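PDB 3OQG: Hpy188I from Helicobacter pylori, which cleaves double-stranded DNA at a specific pseudopalindromic sequence as a restriction endonuclease of the GIY-YIG nuclease family, probably with the help of a metal ion. Local coordinates for residues 80-85 against 115-120; 30-35 against 72-77. All coordinates share one frame; numbering follows the deposited sequence.

Contact 1 (80-85 against 115-120); sequences KIFKIG and NYFVLQ. With nucleotides of chain C.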
loop_
_atom_site.group_PDB
_atom_site.type_symbol
_atom_site.label_atom_id
_atom_site.label_comp_id
_atom_site.label_asym_id
_atom_site.label_seq_id
_atom_site.Cartn_x
_atom_site.Cartn_y
_atom_site.Cartn_z
ATOM N N LYS A 80 -1.502 -20.430 17.263
ATOM C CA LYS A 80 -2.678 -19.909 16.553
ATOM C C LYS A 80 -2.265 -18.934 15.443
ATOM O O LYS A 80 -1.382 -18.115 15.646
ATOM C CB LYS A 80 -3.624 -19.187 17.534
ATOM C CG LYS A 80 -4.321 -20.095 18.542
ATOM C CD LYS A 80 -5.220 -21.094 17.868
ATOM C CE LYS A 80 -6.165 -21.778 18.840
ATOM N NZ LYS A 80 -6.985 -22.841 18.159
ATOM N N ILE A 81 -2.907 -19.044 14.279
ATOM C CA ILE A 81 -2.659 -18.107 13.184
ATOM C C ILE A 81 -3.352 -16.785 13.481
ATOM O O ILE A 81 -4.582 -16.706 13.521
ATOM C CB ILE A 81 -3.125 -18.677 11.835
ATOM C CG1 ILE A 81 -2.268 -19.891 11.492
ATOM C CG2 ILE A 81 -3.027 -17.606 10.716
ATOM C CD1 ILE A 81 -2.711 -20.636 10.244
ATOM N N PHE A 82 -2.552 -15.746 13.695
ATOM C CA PHE A 82 -3.065 -14.414 13.990
ATOM C C PHE A 82 -3.305 -13.649 12.688
ATOM O O PHE A 82 -4.293 -12.961 12.555
ATOM C CB PHE A 82 -2.072 -13.655 14.875
ATOM C CG PHE A 82 -2.328 -12.189 14.955
ATOM C CD1 PHE A 82 -3.312 -11.683 15.791
ATOM C CD2 PHE A 82 -1.602 -11.303 14.163
ATOM C CE1 PHE A 82 -3.572 -10.287 15.844
ATOM C CE2 PHE A 82 -1.833 -9.913 14.239
ATOM C CZ PHE A 82 -2.807 -9.414 15.085
ATOM N N LYS A 83 -2.369 -13.753 11.756
ATOM C CA LYS A 83 -2.525 -13.136 10.451
ATOM C C LYS A 83 -1.671 -13.760 9.360
ATOM O O LYS A 83 -0.692 -14.434 9.631
ATOM C CB LYS A 83 -2.345 -11.607 10.532
ATOM C CG LYS A 83 -0.992 -11.053 10.306
ATOM C CD LYS A 83 -1.063 -9.512 10.036
ATOM C CE LYS A 83 -1.353 -9.097 8.582
ATOM N NZ LYS A 83 -1.284 -7.595 8.387
ATOM N N ILE A 84 -2.097 -13.510 8.121
ATOM C CA ILE A 84 -1.361 -13.834 6.915
ATOM C C ILE A 84 -1.218 -12.516 6.186
ATOM O O ILE A 84 -2.190 -11.777 6.060
ATOM C CB ILE A 84 -2.080 -14.857 6.028
ATOM C CG1 ILE A 84 -2.314 -16.169 6.793
ATOM C CG2 ILE A 84 -1.284 -15.096 4.728
ATOM C CD1 ILE A 84 -3.361 -17.078 6.168
ATOM N N GLY A 85 0.007 -12.195 5.770
ATOM C CA GLY A 85 0.287 -10.971 5.024
ATOM C C GLY A 85 1.346 -11.161 3.966
ATOM O O GLY A 85 1.840 -12.262 3.759
ATOM N N ASN A 115 -1.378 -1.242 10.836
ATOM C CA ASN A 115 -0.164 -1.282 11.648
ATOM C C ASN A 115 -0.491 -0.967 13.115
ATOM O O ASN A 115 0.051 -1.582 14.031
ATOM C CB ASN A 115 0.918 -0.374 11.093
ATOM C CG ASN A 115 1.581 -0.954 9.875
ATOM O OD1 ASN A 115 1.567 -2.166 9.671
ATOM N ND2 ASN A 115 2.182 -0.091 9.058
ATOM N N TYR A 116 -1.411 -0.037 13.322
ATOM C CA TYR A 116 -1.911 0.268 14.674
ATOM C C TYR A 116 -2.567 -0.941 15.345
ATOM O O TYR A 116 -2.211 -1.310 16.463
ATOM C CB TYR A 116 -2.884 1.424 14.601
ATOM C CG TYR A 116 -3.632 1.679 15.872
ATOM C CD1 TYR A 116 -3.018 2.250 16.977
ATOM C CD2 TYR A 116 -4.976 1.322 15.978
ATOM C CE1 TYR A 116 -3.749 2.477 18.171
ATOM C CE2 TYR A 116 -5.701 1.557 17.146
ATOM C CZ TYR A 116 -5.091 2.109 18.236
ATOM O OH TYR A 116 -5.861 2.331 19.381
ATOM N N PHE A 117 -3.524 -1.553 14.665
ATOM C CA PHE A 117 -4.207 -2.722 15.209
ATOM C C PHE A 117 -3.207 -3.860 15.512
ATOM O O PHE A 117 -3.255 -4.474 16.577
ATOM C CB PHE A 117 -5.317 -3.194 14.266
ATOM C CG PHE A 117 -5.791 -4.597 14.571
ATOM C CD1 PHE A 117 -6.601 -4.840 15.665
ATOM C CD2 PHE A 117 -5.327 -5.675 13.828
ATOM C CE1 PHE A 117 -6.979 -6.142 15.995
ATOM C CE2 PHE A 117 -5.698 -6.976 14.157
ATOM C CZ PHE A 117 -6.525 -7.208 15.242
ATOM N N VAL A 118 -2.316 -4.157 14.576
ATOM C CA VAL A 118 -1.365 -5.250 14.779
ATOM C C VAL A 118 -0.338 -4.947 15.875
ATOM O O VAL A 118 -0.151 -5.762 16.781
ATOM C CB VAL A 118 -0.693 -5.689 13.455
ATOM C CG1 VAL A 118 0.379 -6.767 13.741
ATOM C CG2 VAL A 118 -1.725 -6.204 12.470
ATOM N N LEU A 119 0.314 -3.786 15.840
ATOM C CA LEU A 119 1.333 -3.509 16.850
ATOM C C LEU A 119 0.686 -3.515 18.252
ATOM O O LEU A 119 1.208 -4.135 19.183
ATOM C CB LEU A 119 1.990 -2.172 16.591
ATOM C CG LEU A 119 3.022 -1.773 17.651
ATOM C CD1 LEU A 119 4.186 -2.731 17.590
ATOM C CD2 LEU A 119 3.503 -0.326 17.463
ATOM N N GLN A 120 -0.445 -2.834 18.392
ATOM C CA GLN A 120 -1.060 -2.679 19.716
ATOM C C GLN A 120 -1.565 -4.026 20.221
ATOM O O GLN A 120 -1.439 -4.324 21.415
ATOM C CB GLN A 120 -2.168 -1.637 19.732
ATOM C CG GLN A 120 -1.698 -0.218 19.419
ATOM C CD GLN A 120 -0.565 0.234 20.306
ATOM O OE1 GLN A 120 -0.577 0.007 21.535
ATOM N NE2 GLN A 120 0.420 0.895 19.707
ATOM P P DG C 6 -0.499 -6.443 4.848
ATOM O OP1 DG C 6 -0.232 -7.849 4.483
ATOM O OP2 DG C 6 -0.557 -6.043 6.278
ATOM O "O5'" DG C 6 0.554 -5.522 4.090
ATOM C "C5'" DG C 6 0.394 -5.282 2.695
ATOM C "C4'" DG C 6 1.180 -4.067 2.267
ATOM O "O4'" DG C 6 0.667 -2.868 2.898
ATOM C "C3'" DG C 6 2.671 -4.123 2.609
ATOM O "O3'" DG C 6 3.424 -3.792 1.445
ATOM C "C2'" DG C 6 2.838 -3.050 3.668
ATOM C "C1'" DG C 6 1.783 -2.064 3.222
ATOM N N9 DG C 6 1.388 -1.077 4.223
ATOM C C8 DG C 6 0.817 -1.293 5.457
ATOM N N7 DG C 6 0.650 -0.193 6.143
ATOM C C5 DG C 6 1.121 0.812 5.304
ATOM C C6 DG C 6 1.216 2.217 5.504
ATOM O O6 DG C 6 0.900 2.881 6.505
ATOM N N1 DG C 6 1.759 2.855 4.385
ATOM C C2 DG C 6 2.167 2.222 3.238
ATOM N N2 DG C 6 2.685 2.999 2.271
ATOM N N3 DG C 6 2.084 0.921 3.044
ATOM C C4 DG C 6 1.562 0.283 4.111
#

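Contact 2 (30-35 against 72-77); sequences IDYKDF and VYVFVI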
loop_
_atom_site.group_PDB
_atom_site.type_symbol
_atom_site.label_atom_id
_atom_site.label_comp_id
_atom_site.label_asym_id
_atom_site.label_seq_id
_atom_site.Cartn_x
_atom_site.Cartn_y
_atom_site.Cartn_z
ATOM N N ILE A 30 -7.352 -20.569 13.970
ATOM C CA ILE A 30 -6.893 -21.807 13.372
ATOM C C ILE A 30 -5.470 -22.090 13.839
ATOM O O ILE A 30 -4.619 -21.213 13.842
ATOM C CB ILE A 30 -6.955 -21.736 11.824
ATOM C CG1 ILE A 30 -8.371 -21.384 11.359
ATOM C CG2 ILE A 30 -6.493 -23.027 11.176
ATOM C CD1 ILE A 30 -9.465 -22.287 11.887
ATOM N N ASP A 31 -5.228 -23.338 14.222
ATOM C CA ASP A 31 -3.904 -23.783 14.589
ATOM C C ASP A 31 -3.005 -23.781 13.352
ATOM O O ASP A 31 -3.412 -24.263 12.297
ATOM C CB ASP A 31 -3.950 -25.210 15.128
ATOM C CG ASP A 31 -4.506 -25.309 16.543
ATOM O OD1 ASP A 31 -4.660 -24.294 17.249
ATOM O OD2 ASP A 31 -4.791 -26.451 16.967
ATOM N N TYR A 32 -1.778 -23.279 13.492
ATOM C CA TYR A 32 -0.798 -23.347 12.405
ATOM C C TYR A 32 -0.577 -24.800 11.918
ATOM O O TYR A 32 -0.371 -25.040 10.726
ATOM C CB TYR A 32 0.542 -22.689 12.801
ATOM C CG TYR A 32 1.491 -22.593 11.633
ATOM C CD1 TYR A 32 1.305 -21.627 10.642
ATOM C CD2 TYR A 32 2.522 -23.507 11.477
ATOM C CE1 TYR A 32 2.135 -21.561 9.543
ATOM C CE2 TYR A 32 3.363 -23.457 10.372
ATOM C CZ TYR A 32 3.168 -22.483 9.405
ATOM O OH TYR A 32 4.000 -22.417 8.316
ATOM N N LYS A 33 -0.665 -25.772 12.818
ATOM C CA LYS A 33 -0.496 -27.181 12.404
ATOM C C LYS A 33 -1.525 -27.649 11.362
ATOM O O LYS A 33 -1.270 -28.592 10.598
ATOM C CB LYS A 33 -0.502 -28.124 13.610
ATOM C CG LYS A 33 -1.769 -28.119 14.471
ATOM C CD LYS A 33 -1.876 -29.360 15.371
ATOM C CE LYS A 33 -0.551 -29.740 16.042
ATOM N NZ LYS A 33 -0.621 -31.075 16.770
ATOM N N ASP A 34 -2.677 -26.980 11.336
ATOM C CA ASP A 34 -3.734 -27.239 10.368
ATOM C C ASP A 34 -3.703 -26.341 9.138
ATOM O O ASP A 34 -4.652 -26.342 8.355
ATOM C CB ASP A 34 -5.093 -27.089 11.057
ATOM C CG ASP A 34 -5.250 -28.030 12.228
ATOM O OD1 ASP A 34 -4.732 -29.168 12.158
ATOM O OD2 ASP A 34 -5.885 -27.631 13.221
ATOM N N PHE A 35 -2.626 -25.573 8.972
ATOM C CA PHE A 35 -2.415 -24.728 7.793
ATOM C C PHE A 35 -2.035 -25.602 6.604
ATOM O O PHE A 35 -1.097 -26.379 6.667
ATOM C CB PHE A 35 -1.305 -23.716 8.096
ATOM C CG PHE A 35 -1.061 -22.694 7.015
ATOM C CD1 PHE A 35 -2.101 -22.092 6.316
ATOM C CD2 PHE A 35 0.240 -22.285 6.742
ATOM C CE1 PHE A 35 -1.835 -21.137 5.341
ATOM C CE2 PHE A 35 0.510 -21.327 5.777
ATOM C CZ PHE A 35 -0.524 -20.754 5.078
ATOM N N VAL A 72 5.248 -14.129 1.400
ATOM C CA VAL A 72 4.044 -14.257 2.180
ATOM C C VAL A 72 4.477 -14.707 3.572
ATOM O O VAL A 72 5.368 -15.558 3.720
ATOM C CB VAL A 72 3.043 -15.255 1.562
ATOM C CG1 VAL A 72 1.765 -15.317 2.406
ATOM C CG2 VAL A 72 2.728 -14.879 0.121
ATOM N N TYR A 73 3.895 -14.090 4.600
ATOM C CA TYR A 73 4.196 -14.466 5.981
ATOM C C TYR A 73 2.956 -14.804 6.783
ATOM O O TYR A 73 1.836 -14.366 6.457
ATOM C CB TYR A 73 5.003 -13.377 6.687
ATOM C CG TYR A 73 4.308 -12.044 6.767
ATOM C CD1 TYR A 73 4.552 -11.063 5.831
ATOM C CD2 TYR A 73 3.418 -11.762 7.808
ATOM C CE1 TYR A 73 3.906 -9.811 5.905
ATOM C CE2 TYR A 73 2.805 -10.538 7.922
ATOM C CZ TYR A 73 3.031 -9.570 6.970
ATOM O OH TYR A 73 2.398 -8.365 7.058
ATOM N N VAL A 74 3.161 -15.611 7.824
ATOM C CA VAL A 74 2.120 -15.993 8.764
ATOM C C VAL A 74 2.656 -15.711 10.152
ATOM O O VAL A 74 3.745 -16.164 10.487
ATOM C CB VAL A 74 1.742 -17.500 8.646
ATOM C CG1 VAL A 74 0.509 -17.841 9.545
ATOM C CG2 VAL A 74 1.477 -17.871 7.159
ATOM N N PHE A 75 1.909 -14.917 10.920
ATOM C CA PHE A 75 2.193 -14.624 12.322
ATOM C C PHE A 75 1.443 -15.636 13.168
ATOM O O PHE A 75 0.206 -15.746 13.088
ATOM C CB PHE A 75 1.703 -13.220 12.692
ATOM C CG PHE A 75 2.576 -12.083 12.195
ATOM C CD1 PHE A 75 3.728 -12.294 11.435
ATOM C CD2 PHE A 75 2.208 -10.773 12.473
ATOM C CE1 PHE A 75 4.538 -11.229 11.017
ATOM C CE2 PHE A 75 3.006 -9.705 12.045
ATOM C CZ PHE A 75 4.157 -9.935 11.308
ATOM N N VAL A 76 2.187 -16.359 13.994
ATOM C CA VAL A 76 1.612 -17.416 14.825
ATOM C C VAL A 76 1.927 -17.104 16.277
ATOM O O VAL A 76 3.085 -16.816 16.633
ATOM C CB VAL A 76 2.168 -18.794 14.414
ATOM C CG1 VAL A 76 1.608 -19.933 15.309
ATOM C CG2 VAL A 76 1.860 -19.045 12.957
ATOM N N ILE A 77 0.912 -17.181 17.124
ATOM C CA ILE A 77 1.053 -16.874 18.549
ATOM C C ILE A 77 0.489 -18.043 19.340
ATOM O O ILE A 77 -0.697 -18.364 19.219
ATOM C CB ILE A 77 0.312 -15.584 18.947
ATOM C CG1 ILE A 77 0.750 -14.410 18.075
ATOM C CG2 ILE A 77 0.499 -15.321 20.470
ATOM C CD1 ILE A 77 -0.035 -13.108 18.322
#

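Contact 1 (80-85 against 115-120)
Lys-83 and Val-118 mark the nearest backbone approach, 9.1 Å between their CA atoms, where strand 80-85 runs roughly antiparallel to helix 115-120 with the axes inclined at 150°. The strand carries a classic beta bulge: Phe-82 and Lys-83 both stand opposite Phe-75, and these two consecutive residues both point toward the helix. With CG anti to the backbone N (chi1 166°), the Phe-82 ring spans the distance to the helix, a reach that suits a long flat apolar side chain; its CZ lies 3.9 Å from CE2 of Phe-117, which comes from the opposite direction. Val-118 CG1 sits at the ring edge, near its plane, 3.9 Å from Phe-82 CE2. The same valine also touches the aliphatic part of Lys-83, its CG2 4.2 Å from CD.

Beyond that methyl the lysine leaves the apolar layer. Bent at chi3 (-84°), it delivers NZ to OP2 of nucleotide DG6 of chain C in a 2.7 Å hydrogen bond, and Tyr-98 OH is a second partner. Gly-85, lacking a side chain, lets OP1 of DG6 approach to 3.2 Å from its CA. Lys-83, Ile-84 and Gly-85 probably occupy the YIG position of the family. The chemistry thus divides: hydrocarbon joins strand to helix, while the lysine NZ and bare glycine receive a DNA phosphate.

Contact 2 (30-35 against 72-77)
Val-74 is the bump that enters the angle between two aromatic side chains, Tyr-32 and Phe-35. Its branches part company there: CG1 comes to the Tyr-32 edge, near the ring plane, 4.0 Å from CD1, while CG2 diverges from it and lies 3.8 Å from Phe-35 CE2. A forked side chain suits such a place, because one short residue offers a methyl to each ring.

Two residues further along the strand, Val-76 meets the root of the tyrosine at about a right angle. Both its methyls rest 3.9 Å from Tyr-32 CB, and CG2 presses farther, to 3.5 Å from CD1. Val-74 and Val-76 alternate with residues directed to the other side of the sheet, so together they form a ridge along which the tyrosine ring lies.

Val-72 and Tyr-73 of this strand probably belong to the GIY element of the GIY-YIG nuclease domain. Tyr-73 stands on the other face of the sheet, where it packs on a DNA phosphate and its OH bonds to Tyr-98 OH.

The hollow itself is shaped by the 3-10 turn at 32-34. A backbone hydrogen bond of 2.9 Å from Phe-35 N to Tyr-32 O closes the turn, both aromatic side chains point to the strand, and Phe-35 CB lies over one face of the Tyr-32 ring, toward its rim. Both side chains have CG anti to the backbone N (chi1 -172° for Tyr-32, -175° for Phe-35), which extends the rings toward the valines. Tyr-132 of strand 129-134, the neighbour in the sheet, stacks with Tyr-32, Phe-41 meets Phe-35 edge-to-face, and Ile-162 of the second subunit also packs on Phe-35.

Overall arrangement
The two contacts lie on opposite faces of the five-stranded antiparallel sheet, their centres about 12 Å apart. Contact 2 closes first along the chain, bringing the loop before strand 42-50 against strand 71-77; contact 1 then sets strand 80-87 against helix 113-125. Strands 71-77 and 80-87 are sheet neighbours, consecutive in sequence. They meet through a probable hydrogen bond from Phe-82 N to Phe-75 O of 2.8 Å, and Ile-81 N probably bonds Ile-30 O. Contact 1 bonds a DNA phosphate directly and lies near His-86, which binds calcium in a structure of this protein; the strand of contact 2 also reaches the DNA, through Tyr-73. Both contacts touch the second subunit.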